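Local coordinates for protein R.MvaI (Kocuria varians, PDB 2OA9) that recognizes its DNA target sequence asymmetrically as a monomer and probably cleaves it by metal-dependent hydrolysis, as a restriction endonuclease of the PDDEXK clan, at residues I57-H62 against Y165-S170; L10-I15 against A187-D192. All blocks are in the same frame, centred on the assembly; numbering follows the deposited sequence.

Contact 1: residues I57-H62 against Y165-S170. With CD (cadmium ion), chain E.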
loop_
_atom_site.group_PDB
_atom_site.type_symbol
_atom_site.label_atom_id
_atom_site.label_comp_id
_atom_site.label_asym_id
_atom_site.label_seq_id
_atom_site.Cartn_x
_atom_site.Cartn_y
_atom_site.Cartn_z
ATOM N N ILE A 57 -1.396 11.795 -6.633
ATOM C CA ILE A 57 -1.708 11.862 -5.209
ATOM C C ILE A 57 -3.097 11.270 -5.051
ATOM O O ILE A 57 -4.073 11.818 -5.584
ATOM C CB ILE A 57 -1.686 13.308 -4.720
ATOM C CG1 ILE A 57 -0.299 13.912 -4.970
ATOM C CG2 ILE A 57 -2.067 13.380 -3.222
ATOM C CD1 ILE A 57 -0.199 15.412 -4.645
ATOM N N GLU A 58 -3.200 10.158 -4.339
ATOM C CA GLU A 58 -4.504 9.575 -4.126
ATOM C C GLU A 58 -5.258 10.402 -3.078
ATOM O O GLU A 58 -4.687 10.823 -2.062
ATOM C CB GLU A 58 -4.394 8.120 -3.691
ATOM C CG GLU A 58 -4.021 7.182 -4.845
ATOM C CD GLU A 58 -4.796 5.881 -4.816
ATOM O OE1 GLU A 58 -4.608 5.050 -5.738
ATOM O OE2 GLU A 58 -5.594 5.684 -3.867
ATOM N N ILE A 59 -6.523 10.643 -3.380
ATOM C CA ILE A 59 -7.415 11.433 -2.558
ATOM C C ILE A 59 -8.608 10.584 -2.168
ATOM O O ILE A 59 -9.355 10.129 -3.030
ATOM C CB ILE A 59 -7.919 12.655 -3.321
ATOM C CG1 ILE A 59 -6.743 13.460 -3.901
ATOM C CG2 ILE A 59 -8.787 13.517 -2.431
ATOM C CD1 ILE A 59 -6.024 14.323 -2.937
ATOM N N LYS A 60 -8.840 10.417 -0.872
ATOM C CA LYS A 60 -10.023 9.715 -0.372
ATOM C C LYS A 60 -10.568 10.413 0.859
ATOM O O LYS A 60 -9.816 11.091 1.519
ATOM C CB LYS A 60 -9.661 8.282 0.011
ATOM C CG LYS A 60 -8.996 7.477 -1.099
ATOM C CD LYS A 60 -9.547 6.087 -1.238
ATOM C CE LYS A 60 -10.067 5.810 -2.638
ATOM N NZ LYS A 60 -11.027 6.892 -3.037
ATOM N N THR A 61 -11.850 10.231 1.168
ATOM C CA THR A 61 -12.377 10.638 2.463
ATOM C C THR A 61 -12.016 9.612 3.516
ATOM O O THR A 61 -11.604 8.518 3.200
ATOM C CB THR A 61 -13.886 10.813 2.479
ATOM O OG1 THR A 61 -14.505 9.552 2.248
ATOM C CG2 THR A 61 -14.385 11.724 1.362
ATOM N N HIS A 62 -12.195 9.980 4.780
ATOM C CA HIS A 62 -11.931 9.016 5.871
ATOM C C HIS A 62 -12.864 7.832 5.686
ATOM O O HIS A 62 -12.474 6.676 5.920
ATOM C CB HIS A 62 -12.176 9.629 7.270
ATOM C CG HIS A 62 -11.095 10.684 7.558
ATOM N ND1 HIS A 62 -9.933 10.393 8.234
ATOM C CD2 HIS A 62 -11.013 11.999 7.213
ATOM C CE1 HIS A 62 -9.160 11.456 8.246
ATOM N NE2 HIS A 62 -9.793 12.440 7.646
ATOM N N TYR A 165 2.485 10.505 -2.176
ATOM C CA TYR A 165 1.611 11.240 -1.273
ATOM C C TYR A 165 0.159 10.759 -1.359
ATOM O O TYR A 165 -0.332 10.378 -2.408
ATOM C CB TYR A 165 1.688 12.761 -1.545
ATOM C CG TYR A 165 3.046 13.385 -1.306
ATOM C CD1 TYR A 165 3.868 13.757 -2.375
ATOM C CD2 TYR A 165 3.508 13.589 -0.029
ATOM C CE1 TYR A 165 5.115 14.313 -2.146
ATOM C CE2 TYR A 165 4.715 14.148 0.214
ATOM C CZ TYR A 165 5.511 14.517 -0.841
ATOM O OH TYR A 165 6.728 15.039 -0.554
ATOM N N ILE A 166 -0.519 10.757 -0.219
ATOM C CA ILE A 166 -1.953 10.487 -0.165
ATOM C C ILE A 166 -2.560 11.542 0.752
ATOM O O ILE A 166 -1.951 11.888 1.782
ATOM C CB ILE A 166 -2.224 9.086 0.437
ATOM C CG1 ILE A 166 -1.704 7.991 -0.482
ATOM C CG2 ILE A 166 -3.710 8.854 0.663
ATOM C CD1 ILE A 166 -1.220 6.793 0.271
ATOM N N ALA A 167 -3.759 11.998 0.417
ATOM C CA ALA A 167 -4.519 12.890 1.303
ATOM C C ALA A 167 -5.847 12.242 1.656
ATOM O O ALA A 167 -6.617 11.838 0.786
ATOM C CB ALA A 167 -4.721 14.262 0.673
ATOM N N VAL A 168 -6.110 12.131 2.947
ATOM C CA VAL A 168 -7.386 11.652 3.454
ATOM C C VAL A 168 -8.123 12.868 4.024
ATOM O O VAL A 168 -7.617 13.538 4.910
ATOM C CB VAL A 168 -7.188 10.603 4.533
ATOM C CG1 VAL A 168 -8.505 10.118 5.076
ATOM C CG2 VAL A 168 -6.325 9.483 4.031
ATOM N N ILE A 169 -9.296 13.126 3.489
ATOM C CA ILE A 169 -9.989 14.407 3.634
ATOM C C ILE A 169 -11.390 14.220 4.185
ATOM O O ILE A 169 -11.934 13.111 4.212
ATOM C CB ILE A 169 -10.049 15.172 2.284
ATOM C CG1 ILE A 169 -10.914 14.442 1.262
ATOM C CG2 ILE A 169 -8.626 15.382 1.731
ATOM C CD1 ILE A 169 -11.131 15.221 -0.048
ATOM N N SER A 170 -12.027 15.306 4.632
ATOM C CA SER A 170 -13.460 15.284 4.842
ATOM C C SER A 170 -14.083 16.594 4.458
ATOM O O SER A 170 -13.379 17.593 4.367
ATOM C CB SER A 170 -13.826 14.878 6.280
ATOM O OG SER A 170 -13.452 15.923 7.159
HETATM CD CD CD E . -9.647 8.626 9.712
HETATM O O HOH W 1 -9.293 15.012 6.975
#
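The ring of His62 lies across Val168, whose CG1 stands 3.4 Å from the ring centroid and only 9° off the normal, a CH-pi contact over one face. That methyl reaches the ring because it is set anti to the backbone N of Val168 (chi1 179°). His62 turns its two nitrogens to different tasks: ND1 binds a cadmium ion at 2.3 Å, with Glu237 as a further ligand, while NE2 donates in the ring plane to a water 2.7 Å away that in turn bonds Val168 O. Metal, water and methyl together fix both the tilt and the rotation of the imidazole.

The strands leading up to it, 58-61 and 166-170, run parallel. Ala167 is gripped on both its polar backbone atoms, its N bonding Glu58 O at 2.9 Å and its O accepting from Lys60 N at 3.1 Å; Ile169 N then bonds Lys60 O, and the terminal bond from His62 N to Ile169 O is weak. Ile59 divides its branches: Ile59 CD1, folded back by chi2 of -78°, meets Ala167 CB at 3.8 Å. Ile59 CG2 meets Ile169 CD1, also at 3.8 Å. Phe38 of helix 33-49 packs on both isoleucines. Glu58 and Lys60 share the other face with Ile166 and Val168, the ends of Glu58 and Lys60 leading away. Thr61 OG1 caps Thr64 N at the start of helix 62-66. Strand 58-61 carries Glu58 and Ile59, which with Asp53 bind calcium in another structure of this protein, consistent with the PD...EXK signature; pairing with 166-170 places it in the core sheet.

Contact 2: residues L10-I15 against A187-D192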
loop_
_atom_site.group_PDB
_atom_site.type_symbol
_atom_site.label_atom_id
_atom_site.label_comp_id
_atom_site.label_asym_id
_atom_site.label_seq_id
_atom_site.Cartn_x
_atom_site.Cartn_y
_atom_site.Cartn_z
ATOM N N LEU A 10 5.085 23.550 -1.590
ATOM C CA LEU A 10 4.058 23.916 -2.586
ATOM C C LEU A 10 2.785 23.068 -2.466
ATOM O O LEU A 10 1.686 23.576 -2.555
ATOM C CB LEU A 10 4.608 23.830 -4.030
ATOM C CG LEU A 10 5.600 24.958 -4.332
ATOM C CD1 LEU A 10 6.337 24.716 -5.639
ATOM C CD2 LEU A 10 4.918 26.328 -4.342
ATOM N N LEU A 11 2.948 21.769 -2.264
ATOM C CA LEU A 11 1.817 20.879 -2.092
ATOM C C LEU A 11 1.021 21.242 -0.857
ATOM O O LEU A 11 -0.211 21.315 -0.924
ATOM C CB LEU A 11 2.276 19.428 -2.101
ATOM C CG LEU A 11 1.179 18.388 -1.782
ATOM C CD1 LEU A 11 0.100 18.481 -2.853
ATOM C CD2 LEU A 11 1.841 17.044 -1.650
ATOM N N LYS A 12 1.701 21.491 0.261
ATOM C CA LYS A 12 1.006 21.901 1.488
ATOM C C LYS A 12 0.277 23.219 1.264
ATOM O O LYS A 12 -0.831 23.364 1.736
ATOM C CB LYS A 12 1.913 21.993 2.711
ATOM C CG LYS A 12 2.477 20.676 3.162
ATOM C CD LYS A 12 3.502 20.894 4.273
ATOM C CE LYS A 12 4.062 19.615 4.877
ATOM N NZ LYS A 12 5.345 19.821 5.587
ATOM N N GLU A 13 0.926 24.173 0.598
ATOM C CA GLU A 13 0.291 25.448 0.294
ATOM C C GLU A 13 -0.966 25.265 -0.541
ATOM O O GLU A 13 -1.985 25.898 -0.267
ATOM C CB GLU A 13 1.294 26.413 -0.354
ATOM C CG GLU A 13 0.714 27.735 -0.849
ATOM C CD GLU A 13 1.756 28.733 -1.324
ATOM O OE1 GLU A 13 2.929 28.365 -1.507
ATOM O OE2 GLU A 13 1.373 29.929 -1.484
ATOM N N ALA A 14 -0.879 24.399 -1.540
ATOM C CA ALA A 14 -2.008 24.117 -2.422
ATOM C C ALA A 14 -3.175 23.520 -1.622
ATOM O O ALA A 14 -4.315 23.952 -1.764
ATOM C CB ALA A 14 -1.584 23.196 -3.552
ATOM N N ILE A 15 -2.892 22.528 -0.792
ATOM C CA ILE A 15 -3.944 21.900 0.022
ATOM C C ILE A 15 -4.516 22.899 1.042
ATOM O O ILE A 15 -5.718 22.967 1.257
ATOM C CB ILE A 15 -3.401 20.641 0.687
ATOM C CG1 ILE A 15 -3.135 19.561 -0.352
ATOM C CG2 ILE A 15 -4.339 20.124 1.758
ATOM C CD1 ILE A 15 -2.335 18.381 0.151
ATOM N N ALA A 187 -7.398 18.094 5.769
ATOM C CA ALA A 187 -6.747 17.080 4.970
ATOM C C ALA A 187 -5.610 16.485 5.806
ATOM O O ALA A 187 -4.836 17.197 6.408
ATOM C CB ALA A 187 -6.260 17.652 3.641
ATOM N N ASN A 188 -5.523 15.162 5.852
ATOM C CA ASN A 188 -4.424 14.447 6.443
ATOM C C ASN A 188 -3.518 14.003 5.308
ATOM O O ASN A 188 -3.883 13.140 4.493
ATOM C CB ASN A 188 -4.919 13.212 7.196
ATOM C CG ASN A 188 -5.719 13.557 8.399
ATOM O OD1 ASN A 188 -6.831 14.081 8.272
ATOM N ND2 ASN A 188 -5.222 13.191 9.564
ATOM N N LEU A 189 -2.340 14.622 5.229
ATOM C CA LEU A 189 -1.385 14.373 4.144
ATOM C C LEU A 189 -0.311 13.414 4.654
ATOM O O LEU A 189 0.505 13.754 5.495
ATOM C CB LEU A 189 -0.722 15.689 3.683
ATOM C CG LEU A 189 0.234 15.527 2.503
ATOM C CD1 LEU A 189 -0.430 15.116 1.233
ATOM C CD2 LEU A 189 1.059 16.852 2.294
ATOM N N PHE A 190 -0.354 12.205 4.110
ATOM C CA PHE A 190 0.632 11.160 4.366
ATOM C C PHE A 190 1.839 11.523 3.523
ATOM O O PHE A 190 1.719 11.695 2.297
ATOM C CB PHE A 190 0.058 9.808 3.905
ATOM C CG PHE A 190 1.107 8.741 3.682
ATOM C CD1 PHE A 190 1.606 8.020 4.749
ATOM C CD2 PHE A 190 1.596 8.471 2.428
ATOM C CE1 PHE A 190 2.562 7.032 4.552
ATOM C CE2 PHE A 190 2.536 7.487 2.232
ATOM C CZ PHE A 190 2.998 6.754 3.293
ATOM N N THR A 191 3.015 11.563 4.142
ATOM C CA THR A 191 4.261 11.966 3.449
ATOM C C THR A 191 5.404 10.956 3.494
ATOM O O THR A 191 6.402 11.113 2.778
ATOM C CB THR A 191 4.795 13.322 3.986
ATOM O OG1 THR A 191 5.124 13.222 5.376
ATOM C CG2 THR A 191 3.788 14.456 3.898
ATOM N N ASP A 192 5.327 9.944 4.339
ATOM C CA ASP A 192 6.438 8.996 4.492
ATOM C C ASP A 192 6.024 7.803 5.304
ATOM O O ASP A 192 5.107 7.870 6.129
ATOM C CB ASP A 192 7.675 9.634 5.118
ATOM C CG ASP A 192 8.934 8.779 4.929
ATOM O OD1 ASP A 192 9.096 8.153 3.842
ATOM O OD2 ASP A 192 9.788 8.664 5.847
#
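With chi1 of 174° in Leu11 and -177° in Leu189, both leucines hold CG opposite the backbone N and extend their forks into the space between helix 10-15 and strand 187-192. Their CD2 methyls meet at 4.0 Å. In Ile15, one helical turn on, it is CG2 that lies anti to N, and it meets Ala187 CB at 3.7 Å, while CG1, beside the backbone N, carries Ile15 CD1 forward to Leu189 CD1 at 3.9 Å.

Leu189 is therefore the hub: its CD1 meets Ile15 and Leu11, its CD2 meets Leu11 and Lys12. The lysine comes in at about a right angle to it and touches with the aliphatic CG alone, Lys12 CG lying 4.2 Å from Leu189 CD2; beyond CG its chain is extended. The helix is nearer at Ala187, where the CA atoms of Ile15 and Ala187 are 7.5 Å apart, against 8.3 Å for those of Lys12 and Leu189. Helix and strand run nearly antiparallel, at 164°, their axes 10.7 Å apart.

Ile248 of strand 244-248 adds to the patch beside Ile15, and Phe54 and Ile57 flank Leu11. The strand's own polar backbone atoms are engaged within the sheet, as in the bonds of Leu189 with Lys246 and of Phe190 with Ile166. What joins helix to strand is thus aliphatic carbon against aliphatic carbon, mostly methyls, an interface held by burial and shape and lacking any directional polar bond between the two segments.

In the fold
Contacts 1 and 2 have centres 10 Å apart and share one mixed sheet, in which strand 166-176 pairs in parallel with 58-61 and antiparallel with 179-192. Backbone bonds join them directly, between Val168 and Asn188 and between Ile166 and Phe190. Along the chain the order is 10-15, 57-62, 165-170, 187-192, so contact 1 is nested within the loop closed by contact 2. Contact 1 builds the part of the sheet that holds calcium ligands, with the cadmium-binding His62 just past its strand, and contact 2 lays helix 6-19 against that sheet; Ile57 and Tyr165 also touch Leu11. The strand holding Glu58 and Ile59 and the N-terminal helix are thereby joined in one nuclease core.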